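Local coordinates for 5' nucleotidase family protein (Staphylococcus aureus subsp. aureus, PDB 4Q7F) that belongs to the 5'-nucleotidase family and joins a metal-binding (manganese and magnesium) calcineurin-like phosphoesterase domain to a C-terminal domain, with 3D1 held between them, at residues Pro387-Val392 / Asp496-Gly501; Trp170-His175 / Val474-Ala479; Asn348-Glu353 / Gln503-Phe508. All blocks are in the same frame, centred on the assembly; numbering follows the deposited sequence. Where two conformers were deposited one is given.

Overall arrangement
Interactions 1 and 3 lie in the C-terminal part of the chain, while interaction 2 joins that part to the calcineurin-like phosphoesterase domain. Interactions 1 and 2 have centres about 9 Å apart and meet on one mixed sheet, where strand 390-396 runs between 469-475 and the outermost strand 493-497; both also touch 3D1. Interaction 3 is centred about 11 Å from interaction 1 and packs helix 342-355 against helix 501-511, which follows strand 493-497. Along the chain, interaction 1 is nested inside the loop closed by interaction 3, and the segments of interaction 2 alternate with those of both. F390 connects the sheet to the helices, so pocket, sheet and helix layer form one continuous body.

Interaction 1: residues Pro387-Val392 / Asp496-Gly501; sequences PNTFKV and DIQVEG. With 3D1 ((2R,3S,5R)-5-(6-amino-9H-purin-9-yl)-tetrahydro-2-(hydroxymethyl)furan-3-ol), chain D.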
loop_
_atom_site.group_PDB
_atom_site.type_symbol
_atom_site.label_atom_id
_atom_site.label_comp_id
_atom_site.label_asym_id
_atom_site.label_seq_id
_atom_site.Cartn_x
_atom_site.Cartn_y
_atom_site.Cartn_z
ATOM N N PRO A 387 3.122 7.133 6.780
ATOM C CA PRO A 387 3.643 7.499 8.095
ATOM C C PRO A 387 5.106 7.023 8.295
ATOM O O PRO A 387 5.421 6.276 9.222
ATOM C CB PRO A 387 2.654 6.833 9.045
ATOM C CG PRO A 387 2.168 5.621 8.305
ATOM C CD PRO A 387 2.303 5.903 6.835
ATOM N N ASN A 388 5.994 7.478 7.422
ATOM C CA ASN A 388 7.405 7.135 7.497
ATOM C C ASN A 388 8.210 8.063 8.405
ATOM O O ASN A 388 7.977 9.275 8.429
ATOM C CB ASN A 388 8.084 7.312 6.158
ATOM C CG ASN A 388 7.505 6.464 5.054
ATOM O OD1 ASN A 388 7.512 6.888 3.883
ATOM N ND2 ASN A 388 7.030 5.292 5.380
ATOM N N THR A 389 9.182 7.481 9.107
ATOM C CA THR A 389 10.126 8.240 9.903
ATOM C C THR A 389 11.398 8.137 9.063
ATOM O O THR A 389 11.369 7.575 7.956
ATOM C CB THR A 389 10.308 7.670 11.300
ATOM O OG1 THR A 389 10.670 6.300 11.178
ATOM C CG2 THR A 389 8.995 7.772 12.111
ATOM N N PHE A 390 12.509 8.654 9.567
ATOM C CA PHE A 390 13.749 8.643 8.777
ATOM C C PHE A 390 14.964 8.082 9.491
ATOM O O PHE A 390 15.040 8.024 10.715
ATOM C CB PHE A 390 13.998 10.053 8.264
ATOM C CG PHE A 390 12.835 10.602 7.506
ATOM C CD1 PHE A 390 11.788 11.230 8.178
ATOM C CD2 PHE A 390 12.721 10.391 6.131
ATOM C CE1 PHE A 390 10.682 11.693 7.479
ATOM C CE2 PHE A 390 11.613 10.845 5.428
ATOM C CZ PHE A 390 10.604 11.500 6.098
ATOM N N LYS A 391 15.944 7.669 8.696
ATOM C CA LYS A 391 17.146 7.138 9.238
ATOM C C LYS A 391 18.340 7.615 8.439
ATOM O O LYS A 391 18.287 7.680 7.193
ATOM C CB LYS A 391 17.099 5.613 9.284
ATOM C CG LYS A 391 16.274 5.063 10.450
ATOM C CD LYS A 391 16.348 3.553 10.514
ATOM C CE LYS A 391 15.811 3.027 11.833
ATOM N NZ LYS A 391 14.391 3.448 12.070
ATOM N N VAL A 392 19.388 8.003 9.155
ATOM C CA VAL A 392 20.653 8.365 8.497
ATOM C C VAL A 392 21.498 7.116 8.552
ATOM O O VAL A 392 21.689 6.544 9.607
ATOM C CB VAL A 392 21.369 9.548 9.132
ATOM C CG1 VAL A 392 22.651 9.843 8.352
ATOM C CG2 VAL A 392 20.474 10.761 9.104
ATOM N N ASP A 496 18.498 8.087 14.082
ATOM C CA ASP A 496 17.157 7.560 14.004
ATOM C C ASP A 496 16.252 8.768 14.228
ATOM O O ASP A 496 16.123 9.257 15.359
ATOM C CB ASP A 496 16.986 6.492 15.096
ATOM C CG ASP A 496 15.595 5.876 15.123
ATOM O OD1 ASP A 496 14.697 6.351 14.415
ATOM O OD2 ASP A 496 15.385 4.913 15.883
ATOM N N ILE A 497 15.662 9.276 13.138
ATOM C CA ILE A 497 14.835 10.471 13.201
ATOM C C ILE A 497 13.356 10.089 13.312
ATOM O O ILE A 497 12.700 9.769 12.312
ATOM C CB ILE A 497 15.088 11.383 11.989
ATOM C CG1 ILE A 497 16.577 11.752 11.918
ATOM C CG2 ILE A 497 14.245 12.650 12.088
ATOM C CD1 ILE A 497 16.970 12.463 10.651
ATOM N N GLN A 498 12.851 10.145 14.533
ATOM C CA GLN A 498 11.473 9.766 14.845
ATOM C C GLN A 498 10.468 10.892 14.641
ATOM O O GLN A 498 9.658 11.198 15.507
ATOM C CB GLN A 498 11.382 9.207 16.273
ATOM C CG GLN A 498 12.054 7.846 16.418
ATOM C CD GLN A 498 11.312 6.754 15.655
ATOM O OE1 GLN A 498 10.097 6.666 15.724
ATOM N NE2 GLN A 498 12.048 5.912 14.945
ATOM N N VAL A 499 10.534 11.503 13.475
ATOM C CA VAL A 499 9.585 12.515 13.086
ATOM C C VAL A 499 9.063 11.989 11.756
ATOM O O VAL A 499 9.846 11.684 10.860
ATOM C CB VAL A 499 10.213 13.911 12.913
ATOM C CG1 VAL A 499 9.173 14.887 12.371
ATOM C CG2 VAL A 499 10.788 14.407 14.236
ATOM N N GLU A 500 7.744 11.853 11.652
ATOM C CA GLU A 500 7.124 11.350 10.423
ATOM C C GLU A 500 7.161 12.414 9.331
ATOM O O GLU A 500 7.311 13.610 9.618
ATOM C CB GLU A 500 5.710 10.784 10.704
ATOM C CG GLU A 500 5.808 9.433 11.409
ATOM C CD GLU A 500 4.480 8.839 11.824
ATOM O OE1 GLU A 500 3.455 9.309 11.343
ATOM O OE2 GLU A 500 4.481 7.891 12.634
ATOM N N GLY A 501 7.081 11.970 8.089
ATOM C CA GLY A 501 7.225 12.843 6.937
ATOM C C GLY A 501 6.365 14.083 6.901
ATOM O O GLY A 501 6.858 15.170 6.672
HETATM O "O5'" 3D1 D . 4.602 -3.406 -1.869
HETATM C "C5'" 3D1 D . 4.891 -2.177 -1.210
HETATM C "C4'" 3D1 D . 3.738 -1.770 -0.307
HETATM O "O4'" 3D1 D . 4.215 -0.704 0.500
HETATM C "C1'" 3D1 D . 3.575 0.534 0.177
HETATM N N9 3D1 D . 4.593 1.620 0.154
HETATM C C4 3D1 D . 4.960 2.256 1.258
HETATM N N3 3D1 D . 4.596 2.155 2.557
HETATM C C2 3D1 D . 5.154 2.955 3.485
HETATM N N1 3D1 D . 6.103 3.883 3.185
HETATM C C6 3D1 D . 6.554 4.082 1.925
HETATM N N6 3D1 D . 7.508 5.019 1.670
HETATM C C5 3D1 D . 5.990 3.229 0.857
HETATM N N7 3D1 D . 6.142 3.095 -0.477
HETATM C C8 3D1 D . 5.304 2.112 -0.896
HETATM C "C2'" 3D1 D . 2.801 0.300 -1.112
HETATM C "C3'" 3D1 D . 2.519 -1.188 -1.011
HETATM O "O3'" 3D1 D . 1.342 -1.375 -0.197
HETATM O O HOH W 1 13.526 6.135 11.870
#
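D496 and K391 face each other as a non-hydrogen-bonded antiparallel pair, their side chains lying alongside and pointing the same way. The salt bridge between K391 NZ and D496 OD1 is long, 3.7 Å, and a water supplements it: it accepts from K391 NZ and T389 OG1 (also bonded by Q172 NE2) and donates to D496 OD1 and F390 O. I497 forms the hydrogen-bonded pair with F390. F390 N donates to I497 O over 3.0 Å, almost straight at 174°, and I497 N returns a 2.8 Å bond to F390 O. On the other face of the sheet from the charged pair, the side chains of I497 and F390 meet at their CB atoms. Q498 centres an inverse gamma turn that ends this pairing. Its chain folds back at chi2 (-68°), letting NE2 donate to the syn side of D496 OD1 (2.7 Å). V499 O comes to the edge of the F390 ring, 3.3 Å from CD1; this buried carbonyl has no polar partner in the model. E500, the N-cap residue, lays its CG against T389 CG2 and brings OE1 against P387 CB. G501 opens the helix, and its N donates to N388 O (2.9 Å), while its CA lies in the plane of the F390 ring, at the edge. The backbone of N388 is tied to a helix start, while its amide pairs with 3D1: ND2 donates to N1 (2.8 Å) and OD1 accepts from N6 (2.9 Å). An amide, donor and acceptor, matches this purine edge, and the contact fixes the loop that carries the N388 amide.

Interaction 2: residues Trp170-His175 / Val474-Ala479; sequences WEQPEH and VNNYRA. With 3D1 ((2R,3S,5R)-5-(6-amino-9H-purin-9-yl)-tetrahydro-2-(hydroxymethyl)furan-3-ol), chain D.
W170 and Y477 lie side by side, their rings nearly parallel (8°) but slid so far apart that they barely overlap; W170 CD1 approaches Y477 CE1 to 3.2 Å. The purine lies over one face of the Y477 ring, with C5 of 3D1 3.4 Å above its centre, and W170 covers the C5' end, which sits toward its rim. A flat ring at Y477 suits a flat base. With CG anti to the backbone N (chi1 -176°), Y477 extends its ring from the helix start across the purine.

One layer out, in one of the two Q172 conformers, its amide stacks on that of N476 with planes 22° apart. Their polar ends serve T389: N476 OD1 accepts from its backbone N, and Q172 NE2, in that conformer, bonds to its OG1. A water joins N476 O and ND2 and, weakly, E171 O. E171 OE1 takes Q172 N (2.8 Å) and H175 ND1 (3.0 Å) from opposite faces of its carboxylate. N475 OD1 caps the other segment's helix by accepting from R478 N at 2.7 Å.

The contact sets the loop leading into helix 173-176 against the junction of strand 469-475 and helix 476-479, beside strand 390-396.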
loop_
_atom_site.group_PDB
_atom_site.type_symbol
_atom_site.label_atom_id
_atom_site.label_comp_id
_atom_site.label_asym_id
_atom_site.label_seq_id
_atom_site.Cartn_x
_atom_site.Cartn_y
_atom_site.Cartn_z
ATOM N N TRP A 170 9.365 -3.774 4.845
ATOM C CA TRP A 170 8.726 -2.458 4.797
ATOM C C TRP A 170 8.489 -1.733 6.127
ATOM O O TRP A 170 8.641 -0.514 6.222
ATOM C CB TRP A 170 7.321 -2.569 4.154
ATOM C CG TRP A 170 7.257 -3.301 2.830
ATOM C CD1 TRP A 170 8.084 -3.124 1.740
ATOM C CD2 TRP A 170 6.292 -4.281 2.447
ATOM N NE1 TRP A 170 7.697 -3.964 0.716
ATOM C CE2 TRP A 170 6.597 -4.678 1.129
ATOM C CE3 TRP A 170 5.192 -4.875 3.098
ATOM C CZ2 TRP A 170 5.849 -5.640 0.453
ATOM C CZ3 TRP A 170 4.463 -5.825 2.425
ATOM C CH2 TRP A 170 4.794 -6.210 1.127
ATOM N N GLU A 171 8.096 -2.487 7.129
ATOM C CA GLU A 171 7.599 -1.907 8.373
ATOM C C GLU A 171 8.663 -1.452 9.375
ATOM O O GLU A 171 9.811 -1.890 9.312
ATOM C CB GLU A 171 6.646 -2.951 9.020
ATOM C CG GLU A 171 5.821 -2.428 10.184
ATOM C CD GLU A 171 5.054 -1.181 9.787
ATOM O OE1 GLU A 171 5.459 -0.079 10.246
ATOM O OE2 GLU A 171 4.126 -1.303 8.950
ATOM N N GLN A 172 8.262 -0.549 10.273
ATOM C CA GLN A 172 9.104 -0.103 11.366
ATOM C C GLN A 172 9.480 -1.364 12.140
ATOM O O GLN A 172 8.585 -2.159 12.457
ATOM C CB GLN A 172 8.308 0.784 12.321
ATOM C CG GLN A 172 7.782 2.091 11.765
ATOM C CD GLN A 172 8.850 3.143 11.656
ATOM O OE1 GLN A 172 10.037 2.833 11.565
ATOM N NE2 GLN A 172 8.438 4.403 11.661
ATOM N N PRO A 173 10.780 -1.565 12.435
ATOM C CA PRO A 173 11.221 -2.742 13.222
ATOM C C PRO A 173 10.517 -2.851 14.577
ATOM O O PRO A 173 10.098 -3.927 14.977
ATOM C CB PRO A 173 12.712 -2.489 13.427
ATOM C CG PRO A 173 13.105 -1.677 12.265
ATOM C CD PRO A 173 11.935 -0.765 11.990
ATOM N N GLU A 174 10.367 -1.732 15.260
ATOM C CA GLU A 174 9.698 -1.743 16.555
ATOM C C GLU A 174 8.234 -2.199 16.463
ATOM O O GLU A 174 7.706 -2.727 17.432
ATOM C CB GLU A 174 9.831 -0.396 17.297
ATOM C CG GLU A 174 9.471 0.882 16.545
ATOM C CD GLU A 174 10.597 1.428 15.650
ATOM O OE1 GLU A 174 11.253 0.661 14.924
ATOM O OE2 GLU A 174 10.808 2.653 15.652
ATOM N N HIS A 175 7.587 -2.023 15.305
ATOM C CA HIS A 175 6.198 -2.442 15.144
ATOM C C HIS A 175 5.999 -3.942 14.959
ATOM O O HIS A 175 4.899 -4.437 15.185
ATOM C CB HIS A 175 5.493 -1.731 13.987
ATOM C CG HIS A 175 5.373 -0.256 14.165
ATOM N ND1 HIS A 175 5.062 0.593 13.125
ATOM C CD2 HIS A 175 5.588 0.529 15.242
ATOM C CE1 HIS A 175 5.035 1.834 13.570
ATOM N NE2 HIS A 175 5.369 1.823 14.845
ATOM N N VAL A 474 17.414 8.450 4.585
ATOM C CA VAL A 474 16.395 7.744 3.836
ATOM C C VAL A 474 15.188 7.553 4.747
ATOM O O VAL A 474 15.279 7.736 5.974
ATOM C CB VAL A 474 16.887 6.385 3.315
ATOM C CG1 VAL A 474 18.208 6.568 2.572
ATOM C CG2 VAL A 474 17.055 5.380 4.452
ATOM N N ASN A 475 14.036 7.217 4.169
ATOM C CA ASN A 475 12.860 6.944 5.041
ATOM C C ASN A 475 12.925 5.523 5.621
ATOM O O ASN A 475 13.728 4.703 5.153
ATOM C CB ASN A 475 11.558 7.242 4.330
ATOM C CG ASN A 475 11.282 6.320 3.149
ATOM O OD1 ASN A 475 11.462 5.116 3.215
ATOM N ND2 ASN A 475 10.748 6.887 2.105
ATOM N N ASN A 476 12.095 5.218 6.615
ATOM C CA ASN A 476 12.176 3.904 7.264
ATOM C C ASN A 476 11.857 2.745 6.328
ATOM O O ASN A 476 12.379 1.630 6.509
ATOM C CB ASN A 476 11.293 3.820 8.493
ATOM C CG ASN A 476 9.836 3.847 8.159
ATOM O OD1 ASN A 476 9.302 4.875 7.758
ATOM N ND2 ASN A 476 9.175 2.724 8.343
ATOM N N TYR A 477 11.023 3.021 5.330
ATOM C CA TYR A 477 10.636 2.019 4.324
ATOM C C TYR A 477 11.891 1.618 3.581
ATOM O O TYR A 477 12.221 0.437 3.479
ATOM C CB TYR A 477 9.606 2.632 3.353
ATOM C CG TYR A 477 9.033 1.720 2.304
ATOM C CD1 TYR A 477 7.966 0.877 2.608
ATOM C CD2 TYR A 477 9.503 1.750 0.999
ATOM C CE1 TYR A 477 7.415 0.050 1.656
ATOM C CE2 TYR A 477 8.953 0.932 0.019
ATOM C CZ TYR A 477 7.902 0.087 0.360
ATOM O OH TYR A 477 7.330 -0.715 -0.586
ATOM N N ARG A 478 12.594 2.615 3.054
ATOM C CA ARG A 478 13.853 2.348 2.371
ATOM C C ARG A 478 14.901 1.670 3.269
ATOM O O ARG A 478 15.599 0.775 2.807
ATOM C CB ARG A 478 14.435 3.629 1.820
ATOM C CG ARG A 478 13.712 4.148 0.618
ATOM C CD ARG A 478 14.037 3.358 -0.638
ATOM N NE ARG A 478 13.392 4.022 -1.759
ATOM C CZ ARG A 478 12.196 3.730 -2.258
ATOM N NH1 ARG A 478 11.458 2.710 -1.800
ATOM N NH2 ARG A 478 11.736 4.472 -3.243
ATOM N N ALA A 479 15.010 2.102 4.533
ATOM C CA ALA A 479 15.984 1.567 5.480
ATOM C C ALA A 479 15.951 0.049 5.641
ATOM O O ALA A 479 17.009 -0.569 5.846
ATOM C CB ALA A 479 15.862 2.257 6.841
HETATM O "O5'" 3D1 D . 4.602 -3.406 -1.869
HETATM C "C5'" 3D1 D . 4.891 -2.177 -1.210
HETATM C "C4'" 3D1 D . 3.738 -1.770 -0.307
HETATM O "O4'" 3D1 D . 4.215 -0.704 0.500
HETATM C "C1'" 3D1 D . 3.575 0.534 0.177
HETATM N N9 3D1 D . 4.593 1.620 0.154
HETATM C C4 3D1 D . 4.960 2.256 1.258
HETATM N N3 3D1 D . 4.596 2.155 2.557
HETATM C C2 3D1 D . 5.154 2.955 3.485
HETATM N N1 3D1 D . 6.103 3.883 3.185
HETATM C C6 3D1 D . 6.554 4.082 1.925
HETATM N N6 3D1 D . 7.508 5.019 1.670
HETATM C C5 3D1 D . 5.990 3.229 0.857
HETATM N N7 3D1 D . 6.142 3.095 -0.477
HETATM C C8 3D1 D . 5.304 2.112 -0.896
HETATM C "C2'" 3D1 D . 2.801 0.300 -1.112
HETATM C "C3'" 3D1 D . 2.519 -1.188 -1.011
HETATM O "O3'" 3D1 D . 1.342 -1.375 -0.197
HETATM O O HOH W 2 11.281 0.473 8.791
#

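Interaction 3: residues Asn348-Glu353 / Gln503-Phe508; sequences NYALLE and QLLIDF
A350 and F508 mark the closest backbone approach of segments 348-353 and 503-508, whose axes cross at 86° and pass 10.1 Å apart. The aliphatic contacts gather around this point. A350 CB points at the other helix and meets L504 CD2 at 4.0 Å, with L505 CD2 slightly farther off; a methyl here leaves room for the larger residues opposite. Next to it, L351 and L504 cross at about a right angle, and their branches touch through L351 CD2 and L504 CD1 at 3.8 Å. Both leucines also rest on F390 of strand 390-396, so their bulk fills the layer between helices and sheet.

The aromatic contacts lie on the other side of A350. Its CB makes an off-centre CH-pi contact with F508, 4.2 Å from the ring centroid. The chi1 of F508 is trans (-175°), which swings the ring out toward helix 342-355. There it meets Y349 rim to rim, planes at 87°, with F508 CZ 3.5 Å from Y349 CD2 and in the plane of the tyrosine ring. In one of the two E353 conformers, the CG methylene reaches the edge of the F508 ring.

No polar bond links the two segments; Q503 NE2 donates to D507 OD1 (2.8 Å) within its own helix, away from the interface. With small, branched and aromatic groups meeting between the helices, their hold on each other depends on complementary shape and burial of hydrocarbon, not on directed bonds.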
loop_
_atom_site.group_PDB
_atom_site.type_symbol
_atom_site.label_atom_id
_atom_site.label_comp_id
_atom_site.label_asym_id
_atom_site.label_seq_id
_atom_site.Cartn_x
_atom_site.Cartn_y
_atom_site.Cartn_z
ATOM N N ASN A 348 14.151 17.403 -0.323
ATOM C CA ASN A 348 15.512 16.969 -0.012
ATOM C C ASN A 348 16.264 17.946 0.911
ATOM O O ASN A 348 16.964 17.519 1.820
ATOM C CB ASN A 348 16.292 16.676 -1.288
ATOM C CG ASN A 348 16.022 15.277 -1.813
ATOM O OD1 ASN A 348 16.349 14.279 -1.150
ATOM N ND2 ASN A 348 15.465 15.186 -3.010
ATOM N N TYR A 349 16.077 19.247 0.701
ATOM C CA TYR A 349 16.698 20.226 1.549
ATOM C C TYR A 349 16.194 20.079 2.985
ATOM O O TYR A 349 16.993 20.106 3.921
ATOM C CB TYR A 349 16.489 21.650 1.045
ATOM C CG TYR A 349 17.194 22.652 1.941
ATOM C CD1 TYR A 349 18.579 22.765 1.929
ATOM C CD2 TYR A 349 16.480 23.457 2.822
ATOM C CE1 TYR A 349 19.230 23.656 2.758
ATOM C CE2 TYR A 349 17.126 24.355 3.654
ATOM C CZ TYR A 349 18.498 24.454 3.611
ATOM O OH TYR A 349 19.144 25.340 4.435
ATOM N N ALA A 350 14.883 19.884 3.170
ATOM C CA ALA A 350 14.349 19.726 4.522
ATOM C C ALA A 350 14.984 18.524 5.224
ATOM O O ALA A 350 15.301 18.579 6.408
ATOM C CB ALA A 350 12.829 19.603 4.502
ATOM N N LEU A 351 15.173 17.443 4.478
ATOM C CA LEU A 351 15.776 16.237 5.023
ATOM C C LEU A 351 17.273 16.445 5.332
ATOM O O LEU A 351 17.783 15.990 6.365
ATOM C CB LEU A 351 15.576 15.061 4.062
ATOM C CG LEU A 351 14.154 14.549 3.866
ATOM C CD1 LEU A 351 14.130 13.513 2.743
ATOM C CD2 LEU A 351 13.540 13.983 5.139
ATOM N N LEU A 352 17.983 17.127 4.444
ATOM C CA LEU A 352 19.389 17.416 4.705
ATOM C C LEU A 352 19.551 18.278 5.963
ATOM O O LEU A 352 20.420 18.014 6.776
ATOM C CB LEU A 352 20.057 18.080 3.510
ATOM C CG LEU A 352 20.259 17.125 2.333
ATOM C CD1 LEU A 352 20.605 17.897 1.076
ATOM C CD2 LEU A 352 21.311 16.072 2.638
ATOM N N GLU A 353 18.687 19.273 6.128
ATOM C CA GLU A 353 18.754 20.174 7.281
ATOM C C GLU A 353 18.390 19.511 8.599
ATOM O O GLU A 353 18.963 19.830 9.638
ATOM C CB GLU A 353 17.855 21.383 7.050
ATOM C CG GLU A 353 18.375 22.279 5.953
ATOM C CD GLU A 353 19.740 22.843 6.285
ATOM O OE1 GLU A 353 19.875 23.458 7.363
ATOM O OE2 GLU A 353 20.669 22.689 5.463
ATOM N N GLN A 503 4.851 15.687 9.343
ATOM C CA GLN A 503 5.250 16.599 10.401
ATOM C C GLN A 503 6.630 17.246 10.147
ATOM O O GLN A 503 6.841 18.428 10.459
ATOM C CB GLN A 503 5.264 15.885 11.735
ATOM C CG GLN A 503 5.481 16.837 12.890
ATOM C CD GLN A 503 4.392 17.874 12.980
ATOM O OE1 GLN A 503 3.219 17.554 12.884
ATOM N NE2 GLN A 503 4.777 19.126 13.206
ATOM N N LEU A 504 7.549 16.481 9.571
ATOM C CA LEU A 504 8.866 17.001 9.254
ATOM C C LEU A 504 8.711 18.171 8.280
ATOM O O LEU A 504 9.323 19.216 8.479
ATOM C CB LEU A 504 9.791 15.887 8.731
ATOM C CG LEU A 504 11.256 16.233 8.464
ATOM C CD1 LEU A 504 12.107 14.967 8.488
ATOM C CD2 LEU A 504 11.437 17.012 7.171
ATOM N N LEU A 505 7.883 18.016 7.253
ATOM C CA LEU A 505 7.623 19.111 6.303
ATOM C C LEU A 505 6.919 20.295 6.991
ATOM O O LEU A 505 7.231 21.448 6.732
ATOM C CB LEU A 505 6.818 18.628 5.091
ATOM C CG LEU A 505 7.491 17.564 4.215
ATOM C CD1 LEU A 505 6.633 17.244 3.017
ATOM C CD2 LEU A 505 8.882 18.001 3.764
ATOM N N ILE A 506 5.977 20.004 7.876
ATOM C CA ILE A 506 5.278 21.052 8.614
ATOM C C ILE A 506 6.258 21.854 9.485
ATOM O O ILE A 506 6.196 23.086 9.512
ATOM C CB ILE A 506 4.153 20.457 9.480
ATOM C CG1 ILE A 506 3.035 19.925 8.566
ATOM C CG2 ILE A 506 3.635 21.496 10.472
ATOM C CD1 ILE A 506 1.882 19.223 9.281
ATOM N N ASP A 507 7.141 21.148 10.197
ATOM C CA ASP A 507 8.167 21.781 11.048
ATOM C C ASP A 507 9.046 22.708 10.224
ATOM O O ASP A 507 9.226 23.865 10.579
ATOM C CB ASP A 507 9.060 20.734 11.739
ATOM C CG ASP A 507 8.328 19.960 12.820
ATOM O OD1 ASP A 507 7.245 20.380 13.236
ATOM O OD2 ASP A 507 8.832 18.924 13.253
ATOM N N PHE A 508 9.586 22.200 9.121
ATOM C CA PHE A 508 10.437 23.018 8.273
ATOM C C PHE A 508 9.675 24.250 7.796
ATOM O O PHE A 508 10.168 25.378 7.898
ATOM C CB PHE A 508 10.952 22.231 7.071
ATOM C CG PHE A 508 11.928 23.002 6.232
ATOM C CD1 PHE A 508 11.482 23.872 5.252
ATOM C CD2 PHE A 508 13.295 22.877 6.438
ATOM C CE1 PHE A 508 12.379 24.597 4.485
ATOM C CE2 PHE A 508 14.200 23.592 5.668
ATOM C CZ PHE A 508 13.744 24.459 4.693
#